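Local atomic coordinates of ribokinase (Thermotoga maritima, PDB entry 1VM7), a protein that probably phosphorylates D-ribose at O-5 with magnesium-bound ATP, giving D-ribose 5-phosphate for nucleotide and amino acid synthesis or the pentose phosphate pathway. Residues A[53-58]-A[293-298]; A[224-229]-A[259-264]; A[282-287]-A[302-307]. One frame throughout, in Å; residues are numbered along the deposited sequence.

Contact 1: A[53-58]-A[293-298]; sequences KGANQA and GAQSSI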
ATOM      1  N   LYS A  53       3.536   5.056  16.434  1.00 33.64           N
ATOM      2  CA  LYS A  53       3.842   5.973  17.571  1.00 34.03           C
ATOM      3  C   LYS A  53       5.023   5.547  18.397  1.00 33.39           C
ATOM      4  O   LYS A  53       5.799   6.384  18.858  1.00 32.92           O
ATOM      5  CB  LYS A  53       2.646   6.182  18.485  1.00 33.99           C
ATOM      6  CG  LYS A  53       1.504   6.879  17.776  1.00 35.54           C
ATOM      7  CD  LYS A  53       0.219   6.803  18.563  1.00 36.67           C
ATOM      8  CE  LYS A  53      -0.919   7.492  17.759  1.00 41.52           C
ATOM      9  NZ  LYS A  53      -0.700   8.963  17.545  1.00 40.95           N
ATOM     10  N   GLY A  54       5.166   4.247  18.578  1.00 33.40           N
ATOM     11  CA  GLY A  54       6.291   3.719  19.337  1.00 33.33           C
ATOM     12  C   GLY A  54       7.598   4.168  18.753  1.00 32.91           C
ATOM     13  O   GLY A  54       8.452   4.721  19.463  1.00 33.82           O
ATOM     14  N   ALA A  55       7.759   3.920  17.455  1.00 32.60           N
ATOM     15  CA  ALA A  55       9.002   4.234  16.762  1.00 32.76           C
ATOM     16  C   ALA A  55       9.295   5.704  16.745  1.00 32.55           C
ATOM     17  O   ALA A  55      10.443   6.132  16.856  1.00 32.98           O
ATOM     18  CB  ALA A  55       8.949   3.718  15.335  1.00 33.24           C
ATOM     19  N   ASN A  56       8.249   6.494  16.548  1.00 32.49           N
ATOM     20  CA  ASN A  56       8.418   7.921  16.530  1.00 32.13           C
ATOM     21  C   ASN A  56       8.970   8.391  17.860  1.00 32.06           C
ATOM     22  O   ASN A  56       9.848   9.263  17.908  1.00 32.28           O
ATOM     23  CB  ASN A  56       7.116   8.661  16.207  1.00 31.94           C
ATOM     24  CG  ASN A  56       6.637   8.419  14.823  1.00 31.54           C
ATOM     25  OD1 ASN A  56       7.359   7.860  13.974  1.00 32.10           O
ATOM     26  ND2 ASN A  56       5.391   8.825  14.567  1.00 28.78           N
ATOM     27  N   GLN A  57       8.498   7.788  18.936  1.00 32.36           N
ATOM     28  CA  GLN A  57       8.989   8.137  20.262  1.00 32.32           C
ATOM     29  C   GLN A  57      10.389   7.610  20.534  1.00 31.96           C
ATOM     30  O   GLN A  57      11.218   8.304  21.108  1.00 32.74           O
ATOM     31  CB  GLN A  57       7.977   7.683  21.306  1.00 32.24           C
ATOM     32  CG  GLN A  57       6.712   8.488  21.201  1.00 31.39           C
ATOM     33  CD  GLN A  57       5.613   8.027  22.097  1.00 30.25           C
ATOM     34  OE1 GLN A  57       5.837   7.274  23.037  1.00 33.94           O
ATOM     35  NE2 GLN A  57       4.404   8.472  21.812  1.00 29.04           N
ATOM     36  N   ALA A  58      10.664   6.379  20.140  1.00 32.81           N
ATOM     37  CA  ALA A  58      12.014   5.823  20.277  1.00 31.91           C
ATOM     38  C   ALA A  58      13.035   6.646  19.487  1.00 32.27           C
ATOM     39  O   ALA A  58      14.129   6.958  19.976  1.00 33.24           O
ATOM     40  CB  ALA A  58      12.037   4.434  19.810  1.00 31.81           C
ATOM     41  N   GLY A 293       6.437  15.958   7.905  1.00 34.95           N
ATOM     42  CA  GLY A 293       6.695  14.568   8.158  1.00 34.10           C
ATOM     43  C   GLY A 293       6.648  14.194   9.606  1.00 34.17           C
ATOM     44  O   GLY A 293       6.505  15.047  10.482  1.00 33.59           O
ATOM     45  N   ALA A 294       6.755  12.885   9.824  1.00 33.97           N
ATOM     46  CA  ALA A 294       6.774  12.306  11.135  1.00 34.53           C
ATOM     47  C   ALA A 294       8.217  12.293  11.637  1.00 34.78           C
ATOM     48  O   ALA A 294       8.677  13.261  12.239  1.00 35.33           O
ATOM     49  CB  ALA A 294       6.148  10.880  11.114  1.00 33.94           C
ATOM     50  N   GLN A 295       8.944  11.215  11.384  1.00 34.78           N
ATOM     51  CA  GLN A 295      10.291  11.079  11.951  1.00 34.71           C
ATOM     52  C   GLN A 295      11.262  12.061  11.346  1.00 34.52           C
ATOM     53  O   GLN A 295      12.229  12.509  11.995  1.00 35.17           O
ATOM     54  CB  GLN A 295      10.825   9.656  11.814  1.00 34.14           C
ATOM     55  CG  GLN A 295       9.989   8.663  12.616  1.00 32.10           C
ATOM     56  CD  GLN A 295      10.477   7.268  12.507  1.00 31.43           C
ATOM     57  OE1 GLN A 295      11.573   7.019  11.978  1.00 31.26           O
ATOM     58  NE2 GLN A 295       9.672   6.304  13.016  1.00 29.14           N
ATOM     59  N   SER A 296      11.004  12.430  10.108  1.00 34.49           N
ATOM     60  CA  SER A 296      11.810  13.456   9.492  1.00 34.45           C
ATOM     61  C   SER A 296      11.698  14.832  10.203  1.00 33.56           C
ATOM     62  O   SER A 296      12.565  15.653  10.022  1.00 33.92           O
ATOM     63  CB  SER A 296      11.476  13.589   7.996  1.00 34.62           C
ATOM     64  OG  SER A 296      10.211  14.188   7.815  1.00 35.77           O
ATOM     65  N   SER A 297      10.658  15.077  10.999  1.00 33.03           N
ATOM     66  CA  SER A 297      10.527  16.360  11.703  1.00 33.15           C
ATOM     67  C   SER A 297      11.260  16.431  13.045  1.00 32.69           C
ATOM     68  O   SER A 297      11.258  17.476  13.685  1.00 31.98           O
ATOM     69  CB  SER A 297       9.057  16.670  11.995  1.00 32.60           C
ATOM     70  OG  SER A 297       8.600  15.760  12.997  1.00 35.17           O
ATOM     71  N   ILE A 298      11.757  15.297  13.520  1.00 33.10           N
ATOM     72  CA  ILE A 298      12.282  15.198  14.873  1.00 33.09           C
ATOM     73  C   ILE A 298      13.564  16.021  14.961  1.00 32.88           C
ATOM     74  O   ILE A 298      14.498  15.778  14.213  1.00 33.38           O
ATOM     75  CB  ILE A 298      12.549  13.731  15.260  1.00 32.53           C
ATOM     76  CG1 ILE A 298      11.217  12.987  15.316  1.00 33.66           C
ATOM     77  CG2 ILE A 298      13.271  13.669  16.604  1.00 33.17           C
ATOM     78  CD1 ILE A 298      11.275  11.466  15.418  1.00 32.96           C
TER
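Asn56 and Gln295 meet amide to amide, and this pair shows how a predicted substrate-site residue at the start of a helix can be set in place from a distant part of the chain. Residues 53-58 open helix 53-65, and the first four belong to the predicted substrate site that starts in the preceding glycine-rich turn; residues 293-298 lie in the loop before the last helix and include two predicted potassium ligands, Gly293 and Ser297. The compact part is polar. Gln295 reaches across with its chain extended beyond CG and gives NE2 to Asn56 OD1 at 2.9 Å, with an N-H...O angle of 153°. The acceptor lies in the plane of the Gln295 amide and the donor in the carbonyl plane of Asn56, although the two amide planes stand 89° apart. Gln295 CG presses on the same oxygen at 3.1 Å, while NE2 also rests against Ala55 CB at 3.5 Å. The Asn56 amide is held from its other branch as well: ND2 donates to Asp258 OD2, the predicted proton acceptor. Elsewhere the fit is looser. Ala294 CB comes no nearer than 4.1 Å to Asn56 ND2, and Ile298 meets the helix backbone, its CD1 lying 3.6 Å from Asn56 O. Ala294 and Gln295, both partly exposed, form the more open side against the buried Asn56 and Ile298. Putting an alanine at Asn56 would probably leave Gln295 NE2 without its acceptor and deprive Asp258 of one of its donors. Within the loop, Ala294 O accepts from both N and OG of Ser297, closing the short 3-10 turn on which Gln295 sits. As a second-shell residue, Gln295 is likely to fix the rotation of the Asn56 amide, consistent with ND2, and not OD1, being turned to Asp258.

Contact 2: A[224-229]-A[259-264]; sequences IVKLGD and VFNGAF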
ATOM      1  N   ILE A 224      -0.607  14.726  31.739  1.00 32.72           N
ATOM      2  CA  ILE A 224      -0.123  15.783  30.859  1.00 32.77           C
ATOM      3  C   ILE A 224      -1.058  15.831  29.674  1.00 33.19           C
ATOM      4  O   ILE A 224      -1.092  14.913  28.864  1.00 32.93           O
ATOM      5  CB  ILE A 224       1.303  15.520  30.359  1.00 32.89           C
ATOM      6  CG1 ILE A 224       2.272  15.424  31.539  1.00 32.60           C
ATOM      7  CG2 ILE A 224       1.756  16.629  29.406  1.00 31.91           C
ATOM      8  CD1 ILE A 224       3.650  14.948  31.124  1.00 34.09           C
ATOM      9  N   VAL A 225      -1.828  16.900  29.569  1.00 33.54           N
ATOM     10  CA  VAL A 225      -2.738  17.018  28.444  1.00 34.26           C
ATOM     11  C   VAL A 225      -2.094  17.877  27.362  1.00 34.54           C
ATOM     12  O   VAL A 225      -1.847  19.044  27.574  1.00 34.18           O
ATOM     13  CB  VAL A 225      -4.099  17.603  28.838  1.00 34.47           C
ATOM     14  CG1 VAL A 225      -5.094  17.432  27.692  1.00 35.06           C
ATOM     15  CG2 VAL A 225      -4.632  16.928  30.127  1.00 34.64           C
ATOM     16  N   LYS A 226      -1.838  17.284  26.200  1.00 35.39           N
ATOM     17  CA  LYS A 226      -1.251  18.015  25.083  1.00 36.69           C
ATOM     18  C   LYS A 226      -2.343  18.789  24.381  1.00 36.90           C
ATOM     19  O   LYS A 226      -3.248  18.185  23.819  1.00 38.25           O
ATOM     20  CB  LYS A 226      -0.591  17.058  24.105  1.00 36.90           C
ATOM     21  CG  LYS A 226       0.348  16.027  24.764  1.00 37.88           C
ATOM     22  CD  LYS A 226       0.984  15.109  23.713  1.00 38.35           C
ATOM     23  CE  LYS A 226       0.868  13.608  24.079  1.00 39.67           C
ATOM     24  NZ  LYS A 226       1.370  12.733  22.976  1.00 39.12           N
ATOM     25  N   LEU A 227      -2.270  20.120  24.399  1.00 37.21           N
ATOM     26  CA  LEU A 227      -3.346  20.953  23.815  1.00 37.17           C
ATOM     27  C   LEU A 227      -3.023  21.643  22.490  1.00 37.13           C
ATOM     28  O   LEU A 227      -3.721  22.569  22.115  1.00 36.99           O
ATOM     29  CB  LEU A 227      -3.835  22.017  24.816  1.00 37.23           C
ATOM     30  CG  LEU A 227      -4.141  21.589  26.251  1.00 37.31           C
ATOM     31  CD1 LEU A 227      -4.483  22.818  27.097  1.00 37.90           C
ATOM     32  CD2 LEU A 227      -5.274  20.578  26.262  1.00 37.80           C
ATOM     33  N   GLY A 228      -1.991  21.202  21.773  1.00 37.82           N
ATOM     34  CA  GLY A 228      -1.647  21.823  20.479  1.00 38.17           C
ATOM     35  C   GLY A 228      -1.147  23.242  20.665  1.00 38.48           C
ATOM     36  O   GLY A 228      -0.160  23.450  21.377  1.00 39.20           O
ATOM     37  N   ASP A 229      -1.838  24.201  20.043  1.00 38.88           N
ATOM     38  CA  ASP A 229      -1.522  25.643  20.136  1.00 39.32           C
ATOM     39  C   ASP A 229      -1.594  26.146  21.562  1.00 39.50           C
ATOM     40  O   ASP A 229      -0.926  27.135  21.940  1.00 39.70           O
ATOM     41  CB  ASP A 229      -2.555  26.471  19.369  1.00 39.75           C
ATOM     42  CG  ASP A 229      -2.805  25.963  17.980  1.00 41.10           C
ATOM     43  OD1 ASP A 229      -2.135  24.994  17.588  1.00 44.46           O
ATOM     44  OD2 ASP A 229      -3.686  26.531  17.291  1.00 43.96           O
ATOM     45  N   VAL A 259       6.932  13.270  19.545  1.00 32.77           N
ATOM     46  CA  VAL A 259       8.113  14.068  19.850  1.00 32.06           C
ATOM     47  C   VAL A 259       8.040  14.607  21.281  1.00 31.84           C
ATOM     48  O   VAL A 259       8.998  14.496  22.031  1.00 31.39           O
ATOM     49  CB  VAL A 259       8.325  15.211  18.821  1.00 32.22           C
ATOM     50  CG1 VAL A 259       9.493  16.114  19.204  1.00 30.27           C
ATOM     51  CG2 VAL A 259       8.614  14.630  17.467  1.00 32.64           C
ATOM     52  N   PHE A 260       6.893  15.158  21.676  1.00 31.20           N
ATOM     53  CA  PHE A 260       6.750  15.599  23.035  1.00 30.52           C
ATOM     54  C   PHE A 260       7.083  14.479  24.016  1.00 30.82           C
ATOM     55  O   PHE A 260       7.859  14.675  24.950  1.00 30.60           O
ATOM     56  CB  PHE A 260       5.344  16.133  23.322  1.00 30.79           C
ATOM     57  CG  PHE A 260       5.173  16.504  24.744  1.00 29.29           C
ATOM     58  CD1 PHE A 260       5.669  17.704  25.206  1.00 30.76           C
ATOM     59  CD2 PHE A 260       4.665  15.599  25.650  1.00 29.86           C
ATOM     60  CE1 PHE A 260       5.572  18.049  26.548  1.00 32.07           C
ATOM     61  CE2 PHE A 260       4.572  15.927  26.991  1.00 32.27           C
ATOM     62  CZ  PHE A 260       5.021  17.168  27.443  1.00 30.85           C
ATOM     63  N   ASN A 261       6.461  13.312  23.833  1.00 30.89           N
ATOM     64  CA  ASN A 261       6.621  12.231  24.812  1.00 31.53           C
ATOM     65  C   ASN A 261       8.086  11.789  24.941  1.00 31.68           C
ATOM     66  O   ASN A 261       8.559  11.620  26.058  1.00 31.56           O
ATOM     67  CB  ASN A 261       5.694  11.037  24.500  1.00 31.44           C
ATOM     68  CG  ASN A 261       4.275  11.237  25.036  1.00 31.96           C
ATOM     69  OD1 ASN A 261       3.724  12.312  24.939  1.00 33.41           O
ATOM     70  ND2 ASN A 261       3.690  10.184  25.595  1.00 31.68           N
ATOM     71  N   GLY A 262       8.776  11.637  23.804  1.00 31.49           N
ATOM     72  CA  GLY A 262      10.159  11.178  23.792  1.00 31.59           C
ATOM     73  C   GLY A 262      11.107  12.176  24.406  1.00 31.61           C
ATOM     74  O   GLY A 262      11.965  11.819  25.211  1.00 32.24           O
ATOM     75  N   ALA A 263      10.939  13.441  24.031  1.00 31.68           N
ATOM     76  CA  ALA A 263      11.726  14.540  24.591  1.00 31.43           C
ATOM     77  C   ALA A 263      11.421  14.747  26.075  1.00 31.58           C
ATOM     78  O   ALA A 263      12.329  14.927  26.879  1.00 31.50           O
ATOM     79  CB  ALA A 263      11.451  15.789  23.822  1.00 30.99           C
ATOM     80  N   PHE A 264      10.141  14.706  26.446  1.00 31.76           N
ATOM     81  CA  PHE A 264       9.768  14.719  27.863  1.00 31.60           C
ATOM     82  C   PHE A 264      10.538  13.661  28.655  1.00 31.79           C
ATOM     83  O   PHE A 264      11.090  13.948  29.702  1.00 31.86           O
ATOM     84  CB  PHE A 264       8.265  14.483  27.998  1.00 31.30           C
ATOM     85  CG  PHE A 264       7.785  14.493  29.400  1.00 30.39           C
ATOM     86  CD1 PHE A 264       7.667  15.688  30.088  1.00 31.98           C
ATOM     87  CD2 PHE A 264       7.476  13.321  30.053  1.00 31.10           C
ATOM     88  CE1 PHE A 264       7.245  15.711  31.386  1.00 31.43           C
ATOM     89  CE2 PHE A 264       7.016  13.345  31.363  1.00 30.95           C
ATOM     90  CZ  PHE A 264       6.927  14.531  32.021  1.00 31.10           C
TER
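Ile224 meets two phenylalanine rings of helix 256-269 and so packs a strand of the central, mainly parallel sheet against a covering helix, as in the alpha/beta fold of ribokinase. The axes of strand 224-226 and helix 259-264 come within 11.2 Å of each other at closest approach, at 144° between their directions. Ile224 and Phe264 approach from opposite directions: CD1 of Ile224 sits over one face of the Phe264 ring, 3.8 Å from the centroid and 25° off the normal, a CH-pi contact displaced toward CZ. The other branch, CG2, slants against Phe260, 3.8 Å from CE2. Both rings leave the helix with CG anti to the backbone N, which swings them toward the strand one turn apart.

Lys226, a predicted ATP-site residue, runs obliquely past Phe260 with its CD and bends at chi3 to cross Asn261 at about a right angle. Its ammonium forms a salt bridge with Asp169, while Asn261 ND2 donates to Thr188 OG1. Lys226 NZ lies 3.1 Å from Asn261 OD1, hydrogen-bonded from above the carbonyl plane, 54° out of it.

Contact 3: A[282-287]-A[302-307]; sequences TAAAAI and EEVEAF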
ATOM      1  N   THR A 282       8.042  20.442  25.117  1.00 32.12           N
ATOM      2  CA  THR A 282       7.304  21.486  24.407  1.00 32.05           C
ATOM      3  C   THR A 282       8.189  22.110  23.316  1.00 30.93           C
ATOM      4  O   THR A 282       7.746  22.359  22.207  1.00 30.49           O
ATOM      5  CB  THR A 282       6.803  22.550  25.408  1.00 31.81           C
ATOM      6  OG1 THR A 282       5.627  22.050  26.065  1.00 34.09           O
ATOM      7  CG2 THR A 282       6.470  23.841  24.719  1.00 32.73           C
ATOM      8  N   ALA A 283       9.443  22.369  23.651  1.00 30.44           N
ATOM      9  CA  ALA A 283      10.363  22.978  22.713  1.00 30.14           C
ATOM     10  C   ALA A 283      10.633  22.072  21.524  1.00 30.05           C
ATOM     11  O   ALA A 283      10.655  22.514  20.379  1.00 29.44           O
ATOM     12  CB  ALA A 283      11.672  23.300  23.418  1.00 30.51           C
ATOM     13  N   ALA A 284      10.846  20.796  21.817  1.00 30.26           N
ATOM     14  CA  ALA A 284      11.103  19.767  20.815  1.00 30.46           C
ATOM     15  C   ALA A 284       9.916  19.541  19.886  1.00 30.91           C
ATOM     16  O   ALA A 284      10.096  19.471  18.663  1.00 30.47           O
ATOM     17  CB  ALA A 284      11.469  18.456  21.508  1.00 30.85           C
ATOM     18  N   ALA A 285       8.715  19.429  20.468  1.00 31.05           N
ATOM     19  CA  ALA A 285       7.484  19.338  19.693  1.00 31.23           C
ATOM     20  C   ALA A 285       7.346  20.542  18.786  1.00 31.08           C
ATOM     21  O   ALA A 285       7.016  20.403  17.619  1.00 31.13           O
ATOM     22  CB  ALA A 285       6.293  19.266  20.603  1.00 31.72           C
ATOM     23  N   ALA A 286       7.579  21.724  19.343  1.00 30.71           N
ATOM     24  CA  ALA A 286       7.369  22.971  18.638  1.00 30.69           C
ATOM     25  C   ALA A 286       8.262  23.081  17.397  1.00 31.04           C
ATOM     26  O   ALA A 286       7.907  23.722  16.407  1.00 31.37           O
ATOM     27  CB  ALA A 286       7.679  24.145  19.575  1.00 30.50           C
ATOM     28  N   ILE A 287       9.469  22.543  17.486  1.00 31.21           N
ATOM     29  CA  ILE A 287      10.377  22.542  16.333  1.00 31.12           C
ATOM     30  C   ILE A 287       9.868  21.535  15.309  1.00 30.56           C
ATOM     31  O   ILE A 287       9.892  21.803  14.106  1.00 29.94           O
ATOM     32  CB  ILE A 287      11.843  22.158  16.688  1.00 31.44           C
ATOM     33  CG1 ILE A 287      12.469  23.140  17.675  1.00 31.28           C
ATOM     34  CG2 ILE A 287      12.713  22.074  15.414  1.00 32.21           C
ATOM     35  CD1 ILE A 287      13.770  22.645  18.292  1.00 30.81           C
ATOM     36  N   GLU A 302      20.904  19.422  19.551  1.00 34.60           N
ATOM     37  CA  GLU A 302      21.434  20.769  19.364  1.00 35.00           C
ATOM     38  C   GLU A 302      20.357  21.760  18.903  1.00 34.32           C
ATOM     39  O   GLU A 302      20.343  22.910  19.339  1.00 33.46           O
ATOM     40  CB  GLU A 302      22.655  20.771  18.418  1.00 35.58           C
ATOM     41  CG  GLU A 302      22.424  20.080  17.050  1.00 38.47           C
ATOM     42  CD  GLU A 302      22.919  18.603  16.946  1.00 41.77           C
ATOM     43  OE1 GLU A 302      22.463  17.722  17.744  1.00 40.96           O
ATOM     44  OE2 GLU A 302      23.741  18.330  16.020  1.00 42.38           O
ATOM     45  N   GLU A 303      19.427  21.307  18.064  1.00 33.68           N
ATOM     46  CA  GLU A 303      18.351  22.178  17.640  1.00 33.52           C
ATOM     47  C   GLU A 303      17.475  22.576  18.828  1.00 32.86           C
ATOM     48  O   GLU A 303      17.178  23.757  18.969  1.00 31.93           O
ATOM     49  CB  GLU A 303      17.597  21.553  16.473  1.00 33.42           C
ATOM     50  CG  GLU A 303      18.530  21.476  15.255  1.00 35.69           C
ATOM     51  CD  GLU A 303      17.917  20.790  14.067  1.00 38.34           C
ATOM     52  OE1 GLU A 303      17.550  19.597  14.190  1.00 38.86           O
ATOM     53  OE2 GLU A 303      17.831  21.449  13.000  1.00 40.34           O
ATOM     54  N   VAL A 304      17.119  21.602  19.672  1.00 32.36           N
ATOM     55  CA  VAL A 304      16.278  21.832  20.848  1.00 32.71           C
ATOM     56  C   VAL A 304      16.973  22.812  21.798  1.00 32.66           C
ATOM     57  O   VAL A 304      16.353  23.730  22.315  1.00 33.17           O
ATOM     58  CB  VAL A 304      15.948  20.508  21.588  1.00 32.63           C
ATOM     59  CG1 VAL A 304      14.972  20.778  22.744  1.00 33.21           C
ATOM     60  CG2 VAL A 304      15.352  19.451  20.605  1.00 32.60           C
ATOM     61  N   GLU A 305      18.272  22.642  21.992  1.00 32.79           N
ATOM     62  CA  GLU A 305      19.046  23.545  22.858  1.00 33.16           C
ATOM     63  C   GLU A 305      19.139  24.970  22.295  1.00 33.34           C
ATOM     64  O   GLU A 305      19.043  25.942  23.043  1.00 32.86           O
ATOM     65  CB  GLU A 305      20.477  23.009  23.109  1.00 33.06           C
ATOM     66  CG  GLU A 305      20.556  21.643  23.837  1.00 34.40           C
ATOM     67  CD  GLU A 305      20.129  21.720  25.299  1.00 34.30           C
ATOM     68  OE1 GLU A 305      20.486  22.688  25.972  1.00 37.19           O
ATOM     69  OE2 GLU A 305      19.439  20.815  25.788  1.00 35.27           O
ATOM     70  N   ALA A 306      19.336  25.085  20.985  1.00 33.82           N
ATOM     71  CA  ALA A 306      19.384  26.394  20.327  1.00 34.39           C
ATOM     72  C   ALA A 306      18.037  27.106  20.423  1.00 34.64           C
ATOM     73  O   ALA A 306      17.984  28.324  20.516  1.00 34.78           O
ATOM     74  CB  ALA A 306      19.836  26.246  18.868  1.00 34.26           C
ATOM     75  N   PHE A 307      16.956  26.334  20.429  1.00 34.91           N
ATOM     76  CA  PHE A 307      15.635  26.899  20.579  1.00 35.45           C
ATOM     77  C   PHE A 307      15.471  27.579  21.952  1.00 35.49           C
ATOM     78  O   PHE A 307      15.080  28.745  22.044  1.00 35.56           O
ATOM     79  CB  PHE A 307      14.591  25.804  20.387  1.00 35.34           C
ATOM     80  CG  PHE A 307      13.242  26.334  20.123  1.00 35.44           C
ATOM     81  CD1 PHE A 307      12.968  26.950  18.913  1.00 35.54           C
ATOM     82  CD2 PHE A 307      12.245  26.241  21.080  1.00 36.32           C
ATOM     83  CE1 PHE A 307      11.716  27.449  18.651  1.00 36.81           C
ATOM     84  CE2 PHE A 307      10.991  26.744  20.838  1.00 36.17           C
ATOM     85  CZ  PHE A 307      10.719  27.352  19.619  1.00 37.09           C
TER
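Ile287 and Phe307 slide past each other in opposite directions where two helices of the ribokinase fold cross. Helix 274-288, which packs on helix 256-269, is met here by the C-terminal helix 301-309; the axes of the two short segments pass 9.3 Å apart at 107°, so the helices lie steeply across one another. Ile287 has the most surface buried. Its CG1 stands over one face of the Phe307 ring, offset toward the rim and 4.0 Å from Phe307 CD1, while Ile287 CD1 continues to the helix backbone, 3.7 Å from Val304 CA and close to Glu303 O. Phe307 has nearly as much buried. Its CG is anti to the backbone N (chi1 -163°), which carries the ring along the alanine-rich side of helix 274-288, where Ala283 CB approaches it obliquely at 3.8 Å from Phe307 CD2 and Ala286 CB lies farther off. The ring also meets that of Phe246 in a loop.

Val304 fills the middle, where small side chains let the backbones come close: Ala284 CA and Val304 CA are 5.6 Å apart. Glu303 borders the patch and turns its carboxylate to Arg291, a predicted potassium-site residue, in a salt bridge. Both methyls of Val304 meet alanines, CG1 lying 4.2 Å from Ala283 CB and CG2 4.1 Å from Ala284 CB, and CG2 also touches Ile287 CD1 at 4.2 Å.

Helix 256-269, which carries the predicted catalytic Asp258 near its start, joins the three contacts. In contact 1, Ile298 CG1 packs on Val259 CG2 at 3.8 Å, and Gln57 CD lies 3.9 Å from Asn261 CB, bringing the helix with the predicted substrate site beside Asn261, the partner of the predicted ATP-site Lys226; the centres of contacts 1 and 2 are about 13 Å apart. Val259 also packs on contact 3, whose centre is about 12 Å from that of contact 2: its CG1 lies 3.5 Å from Ala284 O, and Ala263 CB touches Ala284 CB at 3.5 Å. Contact 2 nests inside the loop closed by contact 1, whereas contacts 1 and 3 alternate along the chain.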